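Local atomic coordinates of bottromycin amidohydrolase (Streptomyces purpureus, PDB entry 6I5S), a protein that probably hydrolyses a thiazoline-linked amide in bottromycin biosynthesis, acting as a zinc-dependent gatekeeper enzyme of the amidohydrolase family. Residues L107-T112 with R436-R441; G128-R133 with L137-V142. All blocks are in the same frame, centred on the assembly; numbering follows the deposited sequence.

In the fold
From the N terminus the chain reaches helix 100-108, turns at Gly110 and enters strand 111-116. Helix 121-132 and strand 139-142 follow, and with strand 111-116 they form a beta-alpha-beta unit. Contact 2 closes the short loop between this helix and the second strand. Contact 1 closes much later, when helix 431-444 comes back to the end of helix 100-108. The long loop of contact 1 therefore contains the whole of contact 2. Their centres are about 16 Å apart. Both reach the same sheet, in which strands 111-116 and 139-142 are parallel neighbours. Leu107 of contact 1 also packs on Pro138 of contact 2.

Contact 1 of 2, residues L107-T112 with R436-R441; sequences LVHGVT and RLWSLR
Val108 and His109 meet Trp438 where a Schellman motif ends helix 100-108 and the chain turns into strand 111-116. Gly110, with positive phi, is its C-prime residue. Its N bonds back to Leu107 O, and Val111 N bonds to the O of Leu106. The partner is helix 431-444, near the C terminus.

The tight part is buried and held by packing alone, for no hydrogen bond joins the two segments. The two methyls of Val108 divide the work. Val108 CG2 lies 3.8 Å from Leu437 CB and close to the backbone of Trp438. Val108 CG1 lies 3.9 Å from Trp438 CB and approaches the indole obliquely. His109 adds an edge-to-face (T-shaped) pair. Its ring edge points at one face of the six-membered ring of Trp438, with planes at 83° and centroids 4.9 Å apart. Trp438 CG lies anti to its backbone N (chi1 -174°), which carries the indole to the histidine. The ND1 of His109 bonds back to Gly105 O, which should help fix the ring's rotation. Trp438 also makes an edge-to-face pair with Trp452.

The other side is looser. There the CB of Arg436 points away from the 107-112 segment, and the residue is solvent-exposed and poorly ordered. In the tight part, His109 CE1 sits over one face of the six-membered ring, offset toward its rim, 3.6 Å from Trp438 CZ3.

Contact 2 of 2, residues G128-R133 with L137-V142; sequences GVHRAR and LPRPWV
His130 meets Arg139 over one ring face and Leu137 at its CD2 side, in the helix-to-strand half of a beta-alpha-beta unit. The unit is made of strand 111-116, helix 121-132 and strand 139-142. The helix ends in a Schellman motif at Arg133, and the chain then returns to the sheet.

The His130 ring organises the contact. It reaches from the helix to the start of the strand. The side chains of Arg139 and His130 cross at about a right angle. The arginine chain bends at chi2 and lays its CD over one ring face. This is a CH-pi contact, with Arg139 CD 3.6 Å from the centroid of the His130 ring and 16° off the ring normal. The guanidinium of Arg139 is turned 70° from the imidazole plane. His130 ND1 lies at its edge, 3.2 Å from Arg139 NH1.

Leu137 meets the same ring differently. Its side chain crosses the histidine obliquely and places Leu137 CD1 3.3 Å from His130 CD2. The other branch, Leu137 CD2, packs against Val129 CG1 at 4.1 Å.

Arg131 extends from CG to NE and crosses Arg139 at about a right angle. Its CG lies over one face of the Arg139 guanidinium. The two guanidinium planes are 74° apart. Arg131 NE and Arg139 NH2 are only 3.2 Å apart, although both are donors. This close approach of like charges probably costs some energy. Arg399 adds a further like charge near Arg139. Arg131 is exposed to solvent, whereas His130 and Leu137 are buried. At the buried end, the carbonyl O of Leu137 lies at the edge of the imidazole, 3.0 Å from His130 CD2.

Contact 1 of 2, residues L107-T112 with R436-R441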
loop_
_atom_site.group_PDB
_atom_site.type_symbol
_atom_site.label_atom_id
_atom_site.label_comp_id
_atom_site.label_asym_id
_atom_site.label_seq_id
_atom_site.Cartn_x
_atom_site.Cartn_y
_atom_site.Cartn_z
ATOM N N LEU A 107 -8.488 6.257 1.571
ATOM C CA LEU A 107 -9.908 5.937 1.516
ATOM C C LEU A 107 -10.525 6.417 0.218
ATOM O O LEU A 107 -11.327 5.725 -0.402
ATOM C CB LEU A 107 -10.642 6.617 2.671
ATOM C CG LEU A 107 -10.404 5.977 4.033
ATOM C CD1 LEU A 107 -11.111 6.874 5.066
ATOM C CD2 LEU A 107 -10.947 4.563 4.034
ATOM N N VAL A 108 -10.179 7.629 -0.176
ATOM C CA VAL A 108 -10.766 8.233 -1.383
ATOM C C VAL A 108 -10.474 7.384 -2.613
ATOM O O VAL A 108 -11.248 7.376 -3.579
ATOM C CB VAL A 108 -10.204 9.670 -1.528
ATOM C CG1 VAL A 108 -10.246 10.142 -2.958
ATOM C CG2 VAL A 108 -10.952 10.606 -0.600
ATOM N N HIS A 109 -9.370 6.634 -2.591
ATOM C CA HIS A 109 -8.956 5.839 -3.725
ATOM C C HIS A 109 -9.282 4.368 -3.558
ATOM O O HIS A 109 -8.787 3.550 -4.352
ATOM C CB HIS A 109 -7.462 6.062 -4.019
ATOM C CG HIS A 109 -7.215 7.442 -4.528
ATOM N ND1 HIS A 109 -7.023 8.519 -3.697
ATOM C CD2 HIS A 109 -7.198 7.931 -5.799
ATOM C CE1 HIS A 109 -6.931 9.624 -4.424
ATOM N NE2 HIS A 109 -7.031 9.296 -5.702
ATOM N N GLY A 110 -10.167 4.044 -2.605
ATOM C CA GLY A 110 -10.669 2.689 -2.438
ATOM C C GLY A 110 -9.799 1.799 -1.583
ATOM O O GLY A 110 -10.033 0.589 -1.515
ATOM N N VAL A 111 -8.774 2.365 -0.976
ATOM C CA VAL A 111 -7.836 1.606 -0.143
ATOM C C VAL A 111 -8.388 1.594 1.280
ATOM O O VAL A 111 -8.397 2.628 1.974
ATOM C CB VAL A 111 -6.442 2.211 -0.181
ATOM C CG1 VAL A 111 -5.522 1.385 0.756
ATOM C CG2 VAL A 111 -5.850 2.222 -1.576
ATOM N N THR A 112 -8.840 0.426 1.711
ATOM C CA THR A 112 -9.472 0.253 2.993
ATOM C C THR A 112 -8.593 -0.446 4.023
ATOM O O THR A 112 -9.053 -0.662 5.147
ATOM C CB THR A 112 -10.800 -0.529 2.838
ATOM O OG1 THR A 112 -10.582 -1.779 2.208
ATOM C CG2 THR A 112 -11.811 0.249 1.979
ATOM N N ARG A 436 -15.791 15.316 -1.582
ATOM C CA ARG A 436 -15.638 16.275 -0.500
ATOM C C ARG A 436 -14.408 15.947 0.360
ATOM O O ARG A 436 -13.675 16.851 0.784
ATOM C CB ARG A 436 -16.917 16.268 0.352
ATOM C CG ARG A 436 -16.977 17.263 1.489
ATOM C CD ARG A 436 -18.374 17.269 2.138
ATOM N NE ARG A 436 -19.437 17.548 1.163
ATOM C CZ ARG A 436 -20.421 16.713 0.826
ATOM N NH1 ARG A 436 -20.529 15.505 1.377
ATOM N NH2 ARG A 436 -21.319 17.099 -0.072
ATOM N N LEU A 437 -14.190 14.667 0.651
ATOM C CA LEU A 437 -13.004 14.264 1.419
ATOM C C LEU A 437 -11.729 14.595 0.677
ATOM O O LEU A 437 -10.786 15.146 1.247
ATOM C CB LEU A 437 -13.037 12.764 1.738
ATOM C CG LEU A 437 -14.003 12.301 2.846
ATOM C CD1 LEU A 437 -14.126 10.771 2.922
ATOM C CD2 LEU A 437 -13.472 12.801 4.119
ATOM N N TRP A 438 -11.685 14.317 -0.610
ATOM C CA TRP A 438 -10.480 14.644 -1.370
ATOM C C TRP A 438 -10.278 16.162 -1.408
ATOM O O TRP A 438 -9.178 16.664 -1.143
ATOM C CB TRP A 438 -10.580 14.037 -2.778
ATOM C CG TRP A 438 -9.348 14.179 -3.634
ATOM C CD1 TRP A 438 -9.267 14.840 -4.830
ATOM C CD2 TRP A 438 -8.021 13.647 -3.386
ATOM N NE1 TRP A 438 -7.993 14.756 -5.349
ATOM C CE2 TRP A 438 -7.208 14.037 -4.486
ATOM C CE3 TRP A 438 -7.446 12.879 -2.369
ATOM C CZ2 TRP A 438 -5.857 13.700 -4.573
ATOM C CZ3 TRP A 438 -6.086 12.556 -2.473
ATOM C CH2 TRP A 438 -5.341 12.938 -3.576
ATOM N N SER A 439 -11.350 16.928 -1.690
ATOM C CA SER A 439 -11.222 18.379 -1.697
ATOM C C SER A 439 -10.716 18.896 -0.347
ATOM O O SER A 439 -9.866 19.798 -0.300
ATOM C CB SER A 439 -12.561 19.020 -2.096
ATOM O OG SER A 439 -12.470 20.384 -1.872
ATOM N N LEU A 440 -11.200 18.320 0.767
ATOM C CA LEU A 440 -10.757 18.791 2.068
ATOM C C LEU A 440 -9.297 18.422 2.315
ATOM O O LEU A 440 -8.518 19.247 2.809
ATOM C CB LEU A 440 -11.622 18.175 3.155
ATOM C CG LEU A 440 -11.306 18.617 4.579
ATOM C CD1 LEU A 440 -11.539 20.078 4.755
ATOM C CD2 LEU A 440 -12.211 17.835 5.485
ATOM N N ARG A 441 -8.913 17.230 1.890
ATOM C CA ARG A 441 -7.506 16.800 2.004
ATOM C C ARG A 441 -6.586 17.761 1.259
ATOM O O ARG A 441 -5.495 18.106 1.735
ATOM C CB ARG A 441 -7.367 15.356 1.463
ATOM C CG ARG A 441 -6.175 15.086 0.482
ATOM C CD ARG A 441 -5.001 15.022 1.231
ATOM N NE ARG A 441 -3.793 14.639 0.490
ATOM C CZ ARG A 441 -2.774 15.437 0.283
ATOM N NH1 ARG A 441 -2.852 16.750 0.565
ATOM N NH2 ARG A 441 -1.671 14.906 -0.211
#

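Contact 2 of 2, residues G128-R133 with L137-V142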
loop_
_atom_site.group_PDB
_atom_site.type_symbol
_atom_site.label_atom_id
_atom_site.label_comp_id
_atom_site.label_asym_id
_atom_site.label_seq_id
_atom_site.Cartn_x
_atom_site.Cartn_y
_atom_site.Cartn_z
ATOM N N GLY A 128 -7.072 0.765 17.047
ATOM C CA GLY A 128 -8.092 0.766 18.114
ATOM C C GLY A 128 -9.260 1.658 17.727
ATOM O O GLY A 128 -10.428 1.332 17.978
ATOM N N VAL A 129 -8.959 2.800 17.105
ATOM C CA VAL A 129 -10.020 3.703 16.644
ATOM C C VAL A 129 -10.882 2.988 15.614
ATOM O O VAL A 129 -12.106 3.163 15.573
ATOM C CB VAL A 129 -9.395 4.984 16.080
ATOM C CG1 VAL A 129 -10.423 5.840 15.306
ATOM C CG2 VAL A 129 -8.759 5.758 17.192
ATOM N N HIS A 130 -10.248 2.217 14.732
ATOM C CA HIS A 130 -10.990 1.411 13.762
ATOM C C HIS A 130 -11.884 0.375 14.441
ATOM O O HIS A 130 -13.093 0.261 14.153
ATOM C CB HIS A 130 -9.979 0.733 12.829
ATOM C CG HIS A 130 -10.606 0.109 11.627
ATOM N ND1 HIS A 130 -11.379 -1.031 11.698
ATOM C CD2 HIS A 130 -10.564 0.456 10.320
ATOM C CE1 HIS A 130 -11.780 -1.355 10.480
ATOM N NE2 HIS A 130 -11.307 -0.466 9.637
ATOM N N ARG A 131 -11.319 -0.385 15.371
ATOM C CA ARG A 131 -12.119 -1.363 16.120
ATOM C C ARG A 131 -13.272 -0.701 16.862
ATOM O O ARG A 131 -14.354 -1.288 16.985
ATOM C CB ARG A 131 -11.225 -2.137 17.130
ATOM C CG ARG A 131 -10.194 -3.046 16.455
ATOM C CD ARG A 131 -9.293 -3.767 17.476
ATOM N NE ARG A 131 -8.400 -4.757 16.857
ATOM C CZ ARG A 131 -7.068 -4.713 16.850
ATOM N NH1 ARG A 131 -6.391 -3.737 17.434
ATOM N NH2 ARG A 131 -6.386 -5.671 16.235
ATOM N N ALA A 132 -13.032 0.486 17.435
ATOM C CA ALA A 132 -14.027 1.200 18.244
ATOM C C ALA A 132 -15.083 1.879 17.377
ATOM O O ALA A 132 -16.113 2.319 17.894
ATOM C CB ALA A 132 -13.302 2.236 19.092
ATOM N N ARG A 133 -14.819 1.979 16.070
ATOM C CA ARG A 133 -15.686 2.722 15.134
ATOM C C ARG A 133 -15.859 4.183 15.525
ATOM O O ARG A 133 -16.956 4.743 15.425
ATOM C CB ARG A 133 -17.034 2.014 15.001
ATOM C CG ARG A 133 -16.861 0.723 14.254
ATOM C CD ARG A 133 -18.142 -0.104 14.225
ATOM N NE ARG A 133 -18.055 -1.158 13.199
ATOM C CZ ARG A 133 -19.030 -2.027 12.953
ATOM N NH1 ARG A 133 -20.152 -1.992 13.677
ATOM N NH2 ARG A 133 -18.900 -2.926 11.997
ATOM N N LEU A 137 -11.671 4.989 8.893
ATOM C CA LEU A 137 -10.288 4.975 8.422
ATOM C C LEU A 137 -9.941 3.573 7.913
ATOM O O LEU A 137 -10.653 2.599 8.192
ATOM C CB LEU A 137 -9.331 5.452 9.525
ATOM C CG LEU A 137 -9.582 5.004 10.937
ATOM C CD1 LEU A 137 -9.812 3.550 10.984
ATOM C CD2 LEU A 137 -8.409 5.401 11.797
ATOM N N PRO A 138 -8.895 3.453 7.104
ATOM C CA PRO A 138 -8.455 2.133 6.655
ATOM C C PRO A 138 -7.874 1.362 7.834
ATOM O O PRO A 138 -7.307 1.955 8.765
ATOM C CB PRO A 138 -7.359 2.437 5.627
ATOM C CG PRO A 138 -7.341 3.919 5.451
ATOM C CD PRO A 138 -8.023 4.534 6.659
ATOM N N ARG A 139 -7.955 0.035 7.729
ATOM C CA ARG A 139 -7.441 -0.822 8.798
ATOM C C ARG A 139 -5.941 -1.047 8.606
ATOM O O ARG A 139 -5.534 -1.489 7.527
ATOM C CB ARG A 139 -8.182 -2.152 8.749
ATOM C CG ARG A 139 -7.815 -3.183 9.851
ATOM C CD ARG A 139 -8.331 -2.723 11.241
ATOM N NE ARG A 139 -8.214 -3.798 12.226
ATOM C CZ ARG A 139 -9.220 -4.340 12.910
ATOM N NH1 ARG A 139 -10.473 -3.906 12.781
ATOM N NH2 ARG A 139 -8.955 -5.330 13.750
ATOM N N PRO A 140 -5.104 -0.807 9.627
ATOM C CA PRO A 140 -3.664 -1.053 9.484
ATOM C C PRO A 140 -3.235 -2.457 9.854
ATOM O O PRO A 140 -3.841 -3.147 10.690
ATOM C CB PRO A 140 -3.040 -0.035 10.451
ATOM C CG PRO A 140 -4.090 0.095 11.568
ATOM C CD PRO A 140 -5.445 -0.224 10.948
ATOM N N TRP A 141 -2.119 -2.858 9.225
ATOM C CA TRP A 141 -1.345 -4.036 9.598
ATOM C C TRP A 141 0.040 -3.483 9.922
ATOM O O TRP A 141 0.648 -2.809 9.093
ATOM C CB TRP A 141 -1.322 -5.070 8.472
ATOM C CG TRP A 141 -0.615 -6.350 8.675
ATOM C CD1 TRP A 141 -1.192 -7.544 9.002
ATOM C CD2 TRP A 141 0.784 -6.615 8.541
ATOM N NE1 TRP A 141 -0.261 -8.529 9.066
ATOM C CE2 TRP A 141 0.965 -7.987 8.792
ATOM C CE3 TRP A 141 1.901 -5.827 8.256
ATOM C CZ2 TRP A 141 2.219 -8.581 8.779
ATOM C CZ3 TRP A 141 3.148 -6.431 8.195
ATOM C CH2 TRP A 141 3.296 -7.786 8.479
ATOM N N VAL A 142 0.509 -3.681 11.153
ATOM C CA VAL A 142 1.528 -2.802 11.718
ATOM C C VAL A 142 2.768 -3.626 12.095
ATOM O O VAL A 142 2.663 -4.542 12.919
ATOM C CB VAL A 142 0.966 -2.064 12.943
ATOM C CG1 VAL A 142 2.002 -1.108 13.485
ATOM C CG2 VAL A 142 -0.365 -1.384 12.567
#